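Local coordinates for protein LP04448p (Drosophila melanogaster, PDB 2QK2) that probably binds tubulin through this HEAT-repeat TOG domain, as a Mini spindles (XMAP215 family) protein working at microtubule plus ends, at residues 4-9 / 45-50; 19-24 / 55-60; 155-160 / 197-202; 203-208 / 234-239. One frame throughout, in Å; residues are numbered along the deposited sequence.

How the contacts relate
The four contacts fall into two pairs at the two ends of an elongated, all-helical TOG domain. Contacts 1 and 2 lie in the N-terminal part, their centres 22 Å apart and their nearest atoms about 7 Å apart; their segments alternate along the chain, so the early residues meet the chain twice, around the loop 45-50 and on helix 55-67. Contacts 3 and 4 share helix 190-207, with centres 10 Å apart, and touch where T202 OG1 packs 3.8 Å from A234 CB. The two pairs are far apart: the centres of contacts 2 and 4 are 39 Å from each other, on opposite sides of the chain's centre. The model bears no tubulin to which they could be related.

Contact 1 (4-9 / 45-50); sequences MDLLDP and DHPKLE
P9 and K48 lie side by side and point the same way, the proline ring laid along the aliphatic part of the lysine, with P9 CG 3.9 Å from K48 CG. The lysine's CG stands anti to its backbone N (chi1 -174°), which brings it over the start of the proline, 3.7 Å from P9 N; the bend at chi2 (67°) then leads the amino end away from segment 4-9. Beyond the lysine, P9 CB rests 3.8 Å from E50 CA. L6 and P47 meet differently: their side chains cross obliquely, and one methyl, L6 CD2, reaches P47 CG at 3.9 Å. P9 CA also offers a CH...O contact to K48 O at 3.5 Å. One water bridges the two backbones, giving its proton to D8 O at 3.1 Å and accepting a hydrogen bond from K48 N at 3.0 Å. Here the N-terminal peptide lies along the loop that follows helix 29-45 of the HEAT-repeat TOG domain, and K48 and E50 go on to backbone bonds with V10. Between the two segments themselves no direct hydrogen bond forms, so this surface contact depends on aliphatic surfaces and a bridging water, and probably owes little to charge.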
loop_
_atom_site.group_PDB
_atom_site.type_symbol
_atom_site.label_atom_id
_atom_site.label_comp_id
_atom_site.label_asym_id
_atom_site.label_seq_id
_atom_site.Cartn_x
_atom_site.Cartn_y
_atom_site.Cartn_z
HETATM N N MSE A 4 -23.797 12.660 -10.757
HETATM C CA MSE A 4 -24.153 12.786 -9.352
HETATM C C MSE A 4 -24.461 11.415 -8.768
HETATM O O MSE A 4 -24.248 11.176 -7.581
HETATM C CB MSE A 4 -25.369 13.691 -9.178
HETATM C CG MSE A 4 -25.583 14.128 -7.739
HETATM SE SE MSE A 4 -27.245 15.061 -7.493
HETATM C CE MSE A 4 -27.062 16.370 -8.909
ATOM N N ASP A 5 -24.962 10.516 -9.609
ATOM C CA ASP A 5 -25.290 9.168 -9.163
ATOM C C ASP A 5 -24.036 8.421 -8.727
ATOM O O ASP A 5 -24.106 7.494 -7.918
ATOM C CB ASP A 5 -26.011 8.396 -10.274
ATOM C CG ASP A 5 -27.365 8.998 -10.617
ATOM O OD1 ASP A 5 -28.144 9.288 -9.682
ATOM O OD2 ASP A 5 -27.655 9.176 -11.821
ATOM N N LEU A 6 -22.887 8.831 -9.260
ATOM C CA LEU A 6 -21.616 8.210 -8.902
ATOM C C LEU A 6 -21.326 8.472 -7.426
ATOM O O LEU A 6 -20.505 7.790 -6.814
ATOM C CB LEU A 6 -20.478 8.792 -9.745
ATOM C CG LEU A 6 -20.446 8.502 -11.249
ATOM C CD1 LEU A 6 -19.310 9.291 -11.886
ATOM C CD2 LEU A 6 -20.261 7.009 -11.490
ATOM N N LEU A 7 -22.003 9.471 -6.867
ATOM C CA LEU A 7 -21.824 9.840 -5.467
ATOM C C LEU A 7 -22.854 9.129 -4.595
ATOM O O LEU A 7 -22.917 9.347 -3.384
ATOM C CB LEU A 7 -21.977 11.353 -5.299
ATOM C CG LEU A 7 -21.127 12.251 -6.199
ATOM C CD1 LEU A 7 -21.530 13.702 -5.975
ATOM C CD2 LEU A 7 -19.647 12.045 -5.909
ATOM N N ASP A 8 -23.658 8.280 -5.221
ATOM C CA ASP A 8 -24.693 7.543 -4.509
ATOM C C ASP A 8 -24.167 6.198 -4.006
ATOM O O ASP A 8 -23.879 5.303 -4.796
ATOM C CB ASP A 8 -25.892 7.336 -5.436
ATOM C CG ASP A 8 -27.054 6.673 -4.739
ATOM O OD1 ASP A 8 -27.417 7.124 -3.631
ATOM O OD2 ASP A 8 -27.608 5.704 -5.302
ATOM N N PRO A 9 -24.037 6.042 -2.676
ATOM C CA PRO A 9 -23.538 4.800 -2.068
ATOM C C PRO A 9 -24.335 3.573 -2.503
ATOM O O PRO A 9 -25.556 3.524 -2.342
ATOM C CB PRO A 9 -23.670 5.070 -0.571
ATOM C CG PRO A 9 -23.507 6.563 -0.481
ATOM C CD PRO A 9 -24.355 7.035 -1.636
ATOM N N ASP A 45 -18.256 -0.702 -11.395
ATOM C CA ASP A 45 -19.532 -0.070 -11.724
ATOM C C ASP A 45 -20.064 0.856 -10.626
ATOM O O ASP A 45 -20.856 1.762 -10.904
ATOM C CB ASP A 45 -20.608 -1.121 -12.032
ATOM C CG ASP A 45 -20.342 -1.871 -13.323
ATOM O OD1 ASP A 45 -19.801 -1.262 -14.271
ATOM O OD2 ASP A 45 -20.688 -3.069 -13.396
ATOM N N HIS A 46 -19.637 0.634 -9.385
ATOM C CA HIS A 46 -20.108 1.445 -8.266
ATOM C C HIS A 46 -18.955 1.977 -7.422
ATOM O O HIS A 46 -18.623 1.412 -6.379
ATOM C CB HIS A 46 -21.043 0.607 -7.400
ATOM C CG HIS A 46 -22.110 -0.092 -8.182
ATOM N ND1 HIS A 46 -23.101 0.587 -8.857
ATOM C CD2 HIS A 46 -22.322 -1.407 -8.422
ATOM C CE1 HIS A 46 -23.879 -0.280 -9.480
ATOM N NE2 HIS A 46 -23.428 -1.497 -9.232
ATOM N N PRO A 47 -18.344 3.090 -7.854
ATOM C CA PRO A 47 -17.217 3.723 -7.160
ATOM C C PRO A 47 -17.505 4.186 -5.732
ATOM O O PRO A 47 -16.580 4.374 -4.939
ATOM C CB PRO A 47 -16.849 4.879 -8.089
ATOM C CG PRO A 47 -18.163 5.253 -8.686
ATOM C CD PRO A 47 -18.766 3.903 -9.009
ATOM N N LYS A 48 -18.779 4.375 -5.404
ATOM C CA LYS A 48 -19.158 4.808 -4.061
ATOM C C LYS A 48 -19.853 3.645 -3.358
ATOM O O LYS A 48 -20.905 3.178 -3.793
ATOM C CB LYS A 48 -20.095 6.018 -4.137
ATOM C CG LYS A 48 -20.430 6.642 -2.795
ATOM C CD LYS A 48 -19.209 7.282 -2.160
ATOM C CE LYS A 48 -19.573 7.969 -0.852
ATOM N NZ LYS A 48 -18.403 8.652 -0.219
ATOM N N LEU A 49 -19.260 3.182 -2.265
ATOM C CA LEU A 49 -19.807 2.045 -1.538
ATOM C C LEU A 49 -20.521 2.395 -0.243
ATOM O O LEU A 49 -20.070 3.232 0.537
ATOM C CB LEU A 49 -18.692 1.033 -1.257
ATOM C CG LEU A 49 -17.956 0.550 -2.515
ATOM C CD1 LEU A 49 -16.792 -0.355 -2.138
ATOM C CD2 LEU A 49 -18.939 -0.181 -3.422
ATOM N N GLU A 50 -21.646 1.727 -0.026
ATOM C CA GLU A 50 -22.460 1.917 1.166
ATOM C C GLU A 50 -21.773 1.282 2.379
ATOM O O GLU A 50 -20.950 0.373 2.230
ATOM C CB GLU A 50 -23.818 1.257 0.931
ATOM C CG GLU A 50 -24.864 1.496 1.995
ATOM C CD GLU A 50 -26.159 0.772 1.671
ATOM O OE1 GLU A 50 -26.206 -0.469 1.828
ATOM O OE2 GLU A 50 -27.122 1.439 1.239
HETATM O O HOH W 1 -21.572 4.330 -6.600
#

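Contact 2 (19-24 / 55-60); sequences DFYDKL and GALVSA
The carbonyl O of F20, whose ring packs on L57, takes two donors: the hydroxyl S35 OG of helix 29-45 and, weakly, L24 N at 3.4 Å. That grip ties the short helix 20-24 to its neighbour within the HEAT-repeat solenoid of the TOG domain, where the axes of segments 20-24 and 55-60 run 18° apart and come no closer than 11.5 Å, a distance spanned mainly by the Y21 ring, with F20 and L24 helping. F20 and L57 cross at about a right angle, the methyl L57 CD1 lying 3.7 Å from F20 CE2 and equally near CZ. L39 of helix 29-45 touches both of these side chains, and L84 of helix 71-88 backs L57. Y21 does more of the reaching. Its CG is anti to its own carbonyl carbon (chi1 -63°), and the ring extends across to helix 55-67, meeting A60 CB and L57 CA with its edge. The phenol oxygen Y21 OH ends 3.5 Å from L57 N, but the angle is too poor for a hydrogen bond, and it also lies against the methyl of A56. Behind the contact the two aromatics brace each other: F20 CD2 sits 3.5 Å above the centre of the Y21 ring, while Y21 CD1 lies in the plane of the F20 ring at its edge. A60 turns its methyl toward helix 20-24 and touches two side chains there, its CB 3.9 Å from Y21 CE2 and 3.9 Å from L24 CD1.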
loop_
_atom_site.group_PDB
_atom_site.type_symbol
_atom_site.label_atom_id
_atom_site.label_comp_id
_atom_site.label_asym_id
_atom_site.label_seq_id
_atom_site.Cartn_x
_atom_site.Cartn_y
_atom_site.Cartn_z
ATOM N N ASP A 19 -22.987 -17.640 -4.477
ATOM C CA ASP A 19 -21.931 -18.642 -4.357
ATOM C C ASP A 19 -20.538 -18.004 -4.407
ATOM O O ASP A 19 -19.530 -18.684 -4.604
ATOM C CB ASP A 19 -22.071 -19.701 -5.459
ATOM C CG ASP A 19 -21.977 -19.114 -6.854
ATOM O OD1 ASP A 19 -21.919 -17.870 -6.984
ATOM O OD2 ASP A 19 -21.962 -19.900 -7.823
ATOM N N PHE A 20 -20.491 -16.694 -4.213
ATOM C CA PHE A 20 -19.231 -15.967 -4.232
ATOM C C PHE A 20 -18.160 -16.641 -3.372
ATOM O O PHE A 20 -17.078 -16.973 -3.860
ATOM C CB PHE A 20 -19.441 -14.535 -3.736
ATOM C CG PHE A 20 -18.175 -13.736 -3.668
ATOM C CD1 PHE A 20 -17.653 -13.135 -4.812
ATOM C CD2 PHE A 20 -17.473 -13.626 -2.467
ATOM C CE1 PHE A 20 -16.447 -12.436 -4.765
ATOM C CE2 PHE A 20 -16.261 -12.927 -2.409
ATOM C CZ PHE A 20 -15.749 -12.330 -3.565
ATOM N N TYR A 21 -18.463 -16.852 -2.092
ATOM C CA TYR A 21 -17.495 -17.459 -1.189
ATOM C C TYR A 21 -17.218 -18.937 -1.452
ATOM O O TYR A 21 -16.067 -19.372 -1.378
ATOM C CB TYR A 21 -17.923 -17.227 0.267
ATOM C CG TYR A 21 -17.958 -15.755 0.628
ATOM C CD1 TYR A 21 -19.152 -15.032 0.588
ATOM C CD2 TYR A 21 -16.781 -15.068 0.948
ATOM C CE1 TYR A 21 -19.177 -13.658 0.855
ATOM C CE2 TYR A 21 -16.791 -13.691 1.214
ATOM C CZ TYR A 21 -17.992 -12.995 1.164
ATOM O OH TYR A 21 -18.009 -11.639 1.409
ATOM N N ASP A 22 -18.251 -19.715 -1.770
ATOM C CA ASP A 22 -18.034 -21.131 -2.047
ATOM C C ASP A 22 -17.103 -21.323 -3.243
ATOM O O ASP A 22 -16.186 -22.142 -3.197
ATOM C CB ASP A 22 -19.364 -21.852 -2.308
ATOM C CG ASP A 22 -20.203 -22.008 -1.047
ATOM O OD1 ASP A 22 -19.631 -21.986 0.067
ATOM O OD2 ASP A 22 -21.434 -22.165 -1.169
ATOM N N LYS A 23 -17.321 -20.567 -4.314
ATOM C CA LYS A 23 -16.461 -20.708 -5.486
ATOM C C LYS A 23 -14.997 -20.385 -5.200
ATOM O O LYS A 23 -14.097 -21.008 -5.775
ATOM C CB LYS A 23 -16.957 -19.832 -6.631
ATOM C CG LYS A 23 -18.025 -20.478 -7.505
ATOM C CD LYS A 23 -18.284 -19.582 -8.711
ATOM C CE LYS A 23 -19.211 -20.208 -9.723
ATOM N NZ LYS A 23 -19.456 -19.239 -10.832
ATOM N N LEU A 24 -14.756 -19.412 -4.321
ATOM C CA LEU A 24 -13.385 -19.037 -3.975
ATOM C C LEU A 24 -12.652 -20.198 -3.308
ATOM O O LEU A 24 -11.424 -20.205 -3.243
ATOM C CB LEU A 24 -13.370 -17.811 -3.049
ATOM C CG LEU A 24 -13.463 -16.456 -3.759
ATOM C CD1 LEU A 24 -13.411 -15.326 -2.738
ATOM C CD2 LEU A 24 -12.306 -16.329 -4.746
ATOM N N GLY A 55 -15.904 -7.207 6.531
ATOM C CA GLY A 55 -14.908 -8.101 7.092
ATOM C C GLY A 55 -14.717 -9.420 6.350
ATOM O O GLY A 55 -13.583 -9.815 6.056
ATOM N N ALA A 56 -15.817 -10.109 6.047
ATOM C CA ALA A 56 -15.737 -11.398 5.358
ATOM C C ALA A 56 -15.111 -11.248 3.978
ATOM O O ALA A 56 -14.304 -12.080 3.560
ATOM C CB ALA A 56 -17.142 -12.032 5.237
ATOM N N LEU A 57 -15.482 -10.184 3.275
ATOM C CA LEU A 57 -14.947 -9.945 1.942
ATOM C C LEU A 57 -13.446 -9.655 2.000
ATOM O O LEU A 57 -12.667 -10.206 1.222
ATOM C CB LEU A 57 -15.691 -8.780 1.271
ATOM C CG LEU A 57 -15.192 -8.407 -0.131
ATOM C CD1 LEU A 57 -15.180 -9.642 -1.032
ATOM C CD2 LEU A 57 -16.077 -7.314 -0.719
ATOM N N VAL A 58 -13.036 -8.798 2.928
ATOM C CA VAL A 58 -11.619 -8.466 3.064
ATOM C C VAL A 58 -10.801 -9.719 3.396
ATOM O O VAL A 58 -9.717 -9.935 2.849
ATOM C CB VAL A 58 -11.400 -7.381 4.155
ATOM C CG1 VAL A 58 -9.891 -7.134 4.365
ATOM C CG2 VAL A 58 -12.083 -6.075 3.724
ATOM N N SER A 59 -11.326 -10.551 4.289
ATOM C CA SER A 59 -10.635 -11.779 4.660
ATOM C C SER A 59 -10.501 -12.704 3.444
ATOM O O SER A 59 -9.450 -13.310 3.230
ATOM C CB SER A 59 -11.399 -12.491 5.780
ATOM O OG SER A 59 -10.719 -13.663 6.201
ATOM N N ALA A 60 -11.565 -12.811 2.650
ATOM C CA ALA A 60 -11.541 -13.666 1.462
ATOM C C ALA A 60 -10.483 -13.176 0.470
ATOM O O ALA A 60 -9.731 -13.971 -0.090
ATOM C CB ALA A 60 -12.925 -13.686 0.794
#

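Contact 3 (155-160 / 197-202); sequences LFIARA and AEALGT
The axes of segments 155-160 and 197-202, in helices 147-161 and 190-207, run in the same direction 24° apart and close to within 7.9 Å, with A158 and A199 facing each other at a CA-CA distance of 4.1 Å. Two methyl side chains permit such closeness: A158 CB packs directly on the backbone, 3.8 Å from A199 CA. To one side, I157 CG2 reaches A199 CB, and L181 of helix 171-185 touches both residues. Such close helix packing belongs to the HEAT-repeat solenoid of the TOG domain, and most of this contact is buried in it. On the other flank L155 and E198 slant across one another; the glutamate runs out fully extended, and L155 CD2 meets its OE1 at 3.6 Å. T202 serves both helices. With OG1 beside its own backbone N (chi1 -54°), it gives a hydrogen bond of 2.7 Å to E198 O, a carbonyl that T202 N also grips, from the opposite face of its plane, at 3.0 Å. The other branch, T202 CG2, is anti to that N and packs 3.5 Å from A158 O. Lacking both branches, an alanine here would probably open a gap beside A158 O and cost E198 O its hydroxyl donor.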
loop_
_atom_site.group_PDB
_atom_site.type_symbol
_atom_site.label_atom_id
_atom_site.label_comp_id
_atom_site.label_asym_id
_atom_site.label_seq_id
_atom_site.Cartn_x
_atom_site.Cartn_y
_atom_site.Cartn_z
ATOM N N LEU A 155 9.552 1.917 -1.233
ATOM C CA LEU A 155 8.827 2.645 -2.271
ATOM C C LEU A 155 7.415 2.975 -1.782
ATOM O O LEU A 155 6.854 4.028 -2.117
ATOM C CB LEU A 155 8.768 1.820 -3.556
ATOM C CG LEU A 155 10.118 1.643 -4.277
ATOM C CD1 LEU A 155 9.942 0.709 -5.470
ATOM C CD2 LEU A 155 10.647 3.009 -4.732
ATOM N N PHE A 156 6.839 2.072 -0.996
ATOM C CA PHE A 156 5.504 2.304 -0.436
ATOM C C PHE A 156 5.567 3.553 0.452
ATOM O O PHE A 156 4.691 4.411 0.404
ATOM C CB PHE A 156 5.053 1.096 0.393
ATOM C CG PHE A 156 3.943 1.409 1.366
ATOM C CD1 PHE A 156 2.703 1.841 0.912
ATOM C CD2 PHE A 156 4.149 1.280 2.737
ATOM C CE1 PHE A 156 1.677 2.142 1.810
ATOM C CE2 PHE A 156 3.132 1.578 3.646
ATOM C CZ PHE A 156 1.895 2.008 3.179
ATOM N N ILE A 157 6.613 3.644 1.266
ATOM C CA ILE A 157 6.805 4.794 2.150
ATOM C C ILE A 157 6.936 6.088 1.336
ATOM O O ILE A 157 6.364 7.127 1.695
ATOM C CB ILE A 157 8.058 4.589 3.032
ATOM C CG1 ILE A 157 7.813 3.421 4.001
ATOM C CG2 ILE A 157 8.391 5.862 3.795
ATOM C CD1 ILE A 157 9.035 3.019 4.805
ATOM N N ALA A 158 7.677 6.022 0.233
ATOM C CA ALA A 158 7.865 7.188 -0.627
ATOM C C ALA A 158 6.526 7.679 -1.176
ATOM O O ALA A 158 6.200 8.862 -1.071
ATOM C CB ALA A 158 8.813 6.847 -1.783
ATOM N N ARG A 159 5.752 6.773 -1.771
ATOM C CA ARG A 159 4.457 7.156 -2.320
ATOM C C ARG A 159 3.535 7.649 -1.205
ATOM O O ARG A 159 2.828 8.645 -1.365
ATOM C CB ARG A 159 3.814 5.978 -3.057
ATOM C CG ARG A 159 4.610 5.480 -4.264
ATOM C CD ARG A 159 3.778 4.527 -5.137
ATOM N NE ARG A 159 3.240 3.399 -4.379
ATOM C CZ ARG A 159 3.919 2.301 -4.052
ATOM N NH1 ARG A 159 5.190 2.153 -4.416
ATOM N NH2 ARG A 159 3.323 1.348 -3.342
ATOM N N ALA A 160 3.561 6.970 -0.064
ATOM C CA ALA A 160 2.722 7.365 1.071
ATOM C C ALA A 160 3.033 8.798 1.535
ATOM O O ALA A 160 2.125 9.606 1.767
ATOM C CB ALA A 160 2.927 6.390 2.234
ATOM N N ALA A 197 16.650 5.522 -0.978
ATOM C CA ALA A 197 17.031 6.899 -1.279
ATOM C C ALA A 197 15.794 7.692 -1.695
ATOM O O ALA A 197 15.639 8.856 -1.322
ATOM C CB ALA A 197 18.072 6.929 -2.409
ATOM N N GLU A 198 14.918 7.060 -2.473
ATOM C CA GLU A 198 13.700 7.729 -2.931
ATOM C C GLU A 198 12.795 8.081 -1.755
ATOM O O GLU A 198 12.220 9.171 -1.707
ATOM C CB GLU A 198 12.938 6.848 -3.923
ATOM C CG GLU A 198 11.841 7.603 -4.664
ATOM C CD GLU A 198 11.226 6.797 -5.791
ATOM O OE1 GLU A 198 11.919 5.928 -6.358
ATOM O OE2 GLU A 198 10.053 7.046 -6.128
ATOM N N ALA A 199 12.685 7.164 -0.800
ATOM C CA ALA A 199 11.854 7.387 0.377
ATOM C C ALA A 199 12.444 8.505 1.235
ATOM O O ALA A 199 11.721 9.381 1.726
ATOM C CB ALA A 199 11.747 6.095 1.197
ATOM N N LEU A 200 13.760 8.463 1.418
ATOM C CA LEU A 200 14.455 9.468 2.218
ATOM C C LEU A 200 14.329 10.854 1.586
ATOM O O LEU A 200 14.090 11.843 2.281
ATOM C CB LEU A 200 15.935 9.097 2.359
ATOM C CG LEU A 200 16.487 8.475 3.650
ATOM C CD1 LEU A 200 15.401 8.272 4.693
ATOM C CD2 LEU A 200 17.177 7.176 3.305
ATOM N N GLY A 201 14.491 10.919 0.269
ATOM C CA GLY A 201 14.388 12.193 -0.420
ATOM C C GLY A 201 12.988 12.766 -0.309
ATOM O O GLY A 201 12.801 13.976 -0.145
ATOM N N THR A 202 11.987 11.894 -0.396
ATOM C CA THR A 202 10.606 12.344 -0.300
ATOM C C THR A 202 10.359 12.840 1.119
ATOM O O THR A 202 9.666 13.837 1.327
ATOM C CB THR A 202 9.628 11.198 -0.648
ATOM O OG1 THR A 202 9.969 10.663 -1.934
ATOM C CG2 THR A 202 8.193 11.714 -0.694
#

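Contact 4 (203-208 / 234-239); sequences LIKLMG and AEIKIK
K205 leaves helix 190-207 with its CB set against A234 CB, 4.0 Å away, and also near I236 CD1. The next carbon, CG, comes closer to the alanine methyl, 3.7 Å from A234 CB. A bend at chi2 (-64°) turns the chain along the A234 carbonyl: CD and CE both pass 3.9 Å from A234 O, and a second bend at chi4 brings the tip back to it. There NZ gives a hydrogen bond of 2.9 Å to A234 O, meeting the C=O at 153° and tilted 16° from the carbonyl plane. NZ also bonds to Q231 O, so the ammonium holds two carbonyls where helix 221-233 ends, and its charge probably suits the negative end of the helix dipole. In the HEAT-repeat TOG domain this fastens the C-terminal tail to the last turns of helix 190-207. With K205 cut back to an alanine, A234 O and Q231 O would probably both lose this donor, and the methyl of A234 the CG that packs on it. One residue on, L206 and I236 cross at about a right angle, L206 CD1 resting 3.7 Å from I236 CG2 and L206 CB 3.9 Å from I236 CD1. I238 CD1 touches the same leucine methyl, 4.2 Å from L206 CD1.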
loop_
_atom_site.group_PDB
_atom_site.type_symbol
_atom_site.label_atom_id
_atom_site.label_comp_id
_atom_site.label_asym_id
_atom_site.label_seq_id
_atom_site.Cartn_x
_atom_site.Cartn_y
_atom_site.Cartn_z
ATOM N N LEU A 203 10.943 12.151 2.095
ATOM C CA LEU A 203 10.790 12.538 3.488
ATOM C C LEU A 203 11.330 13.947 3.725
ATOM O O LEU A 203 10.736 14.722 4.473
ATOM C CB LEU A 203 11.520 11.555 4.402
ATOM C CG LEU A 203 11.419 11.859 5.900
ATOM C CD1 LEU A 203 9.956 11.786 6.340
ATOM C CD2 LEU A 203 12.260 10.862 6.687
ATOM N N ILE A 204 12.459 14.274 3.097
ATOM C CA ILE A 204 13.055 15.601 3.246
ATOM C C ILE A 204 12.163 16.634 2.557
ATOM O O ILE A 204 11.948 17.738 3.073
ATOM C CB ILE A 204 14.475 15.670 2.617
ATOM C CG1 ILE A 204 15.417 14.683 3.315
ATOM C CG2 ILE A 204 15.025 17.083 2.744
ATOM C CD1 ILE A 204 16.826 14.683 2.740
ATOM N N LYS A 205 11.648 16.266 1.387
ATOM C CA LYS A 205 10.752 17.133 0.630
ATOM C C LYS A 205 9.557 17.534 1.497
ATOM O O LYS A 205 9.132 18.687 1.488
ATOM C CB LYS A 205 10.236 16.404 -0.612
ATOM C CG LYS A 205 10.474 17.142 -1.916
ATOM C CD LYS A 205 9.722 18.458 -1.973
ATOM C CE LYS A 205 10.300 19.366 -3.058
ATOM N NZ LYS A 205 10.527 18.668 -4.364
ATOM N N LEU A 206 9.028 16.582 2.256
ATOM C CA LEU A 206 7.870 16.839 3.106
ATOM C C LEU A 206 8.161 17.514 4.445
ATOM O O LEU A 206 7.450 18.436 4.843
ATOM C CB LEU A 206 7.121 15.531 3.386
ATOM C CG LEU A 206 5.882 15.626 4.292
ATOM C CD1 LEU A 206 4.741 16.273 3.519
ATOM C CD2 LEU A 206 5.471 14.240 4.768
HETATM N N MSE A 207 9.192 17.054 5.147
HETATM C CA MSE A 207 9.500 17.596 6.461
HETATM C C MSE A 207 10.504 18.743 6.493
HETATM O O MSE A 207 10.603 19.443 7.502
HETATM C CB MSE A 207 9.987 16.473 7.388
HETATM C CG MSE A 207 9.030 15.289 7.507
HETATM SE SE MSE A 207 7.246 15.782 8.115
HETATM C CE MSE A 207 7.621 16.037 9.993
ATOM N N GLY A 208 11.247 18.933 5.406
ATOM C CA GLY A 208 12.228 20.007 5.370
ATOM C C GLY A 208 13.638 19.554 5.709
ATOM O O GLY A 208 13.838 18.676 6.550
ATOM N N ALA A 234 10.720 14.529 -6.039
ATOM C CA ALA A 234 9.556 14.219 -5.219
ATOM C C ALA A 234 8.513 15.332 -5.302
ATOM O O ALA A 234 8.857 16.516 -5.276
ATOM C CB ALA A 234 9.979 14.012 -3.769
ATOM N N GLU A 235 7.244 14.944 -5.403
ATOM C CA GLU A 235 6.142 15.900 -5.469
ATOM C C GLU A 235 5.166 15.658 -4.325
ATOM O O GLU A 235 4.483 14.636 -4.301
ATOM C CB GLU A 235 5.385 15.762 -6.789
ATOM C CG GLU A 235 6.217 15.999 -8.032
ATOM C CD GLU A 235 5.385 15.934 -9.302
ATOM O OE1 GLU A 235 4.748 14.885 -9.546
ATOM O OE2 GLU A 235 5.367 16.934 -10.056
ATOM N N ILE A 236 5.099 16.589 -3.378
ATOM C CA ILE A 236 4.180 16.449 -2.257
ATOM C C ILE A 236 2.801 16.892 -2.725
ATOM O O ILE A 236 2.543 18.080 -2.922
ATOM C CB ILE A 236 4.616 17.303 -1.057
ATOM C CG1 ILE A 236 6.040 16.920 -0.642
ATOM C CG2 ILE A 236 3.647 17.101 0.101
ATOM C CD1 ILE A 236 6.238 15.437 -0.377
ATOM N N LYS A 237 1.919 15.916 -2.899
ATOM C CA LYS A 237 0.573 16.160 -3.389
ATOM C C LYS A 237 -0.425 16.704 -2.374
ATOM O O LYS A 237 -1.566 16.983 -2.729
ATOM C CB LYS A 237 0.036 14.871 -4.006
ATOM C CG LYS A 237 0.932 14.333 -5.107
ATOM C CD LYS A 237 0.698 12.855 -5.359
ATOM C CE LYS A 237 1.612 12.340 -6.468
ATOM N NZ LYS A 237 3.061 12.618 -6.208
ATOM N N ILE A 238 -0.013 16.871 -1.122
ATOM C CA ILE A 238 -0.937 17.381 -0.115
ATOM C C ILE A 238 -0.762 18.863 0.211
ATOM O O ILE A 238 0.140 19.529 -0.302
ATOM C CB ILE A 238 -0.840 16.564 1.205
ATOM C CG1 ILE A 238 0.591 16.586 1.754
ATOM C CG2 ILE A 238 -1.294 15.136 0.961
ATOM C CD1 ILE A 238 0.964 17.864 2.481
ATOM N N LYS A 239 -1.652 19.364 1.063
ATOM C CA LYS A 239 -1.634 20.754 1.510
ATOM C C LYS A 239 -1.492 20.755 3.026
ATOM O O LYS A 239 -2.345 20.216 3.733
ATOM C CB LYS A 239 -2.939 21.451 1.129
ATOM C CG LYS A 239 -3.099 22.855 1.700
ATOM C CD LYS A 239 -2.089 23.824 1.110
ATOM C CE LYS A 239 -2.294 25.226 1.659
ATOM N NZ LYS A 239 -1.367 26.204 1.027
#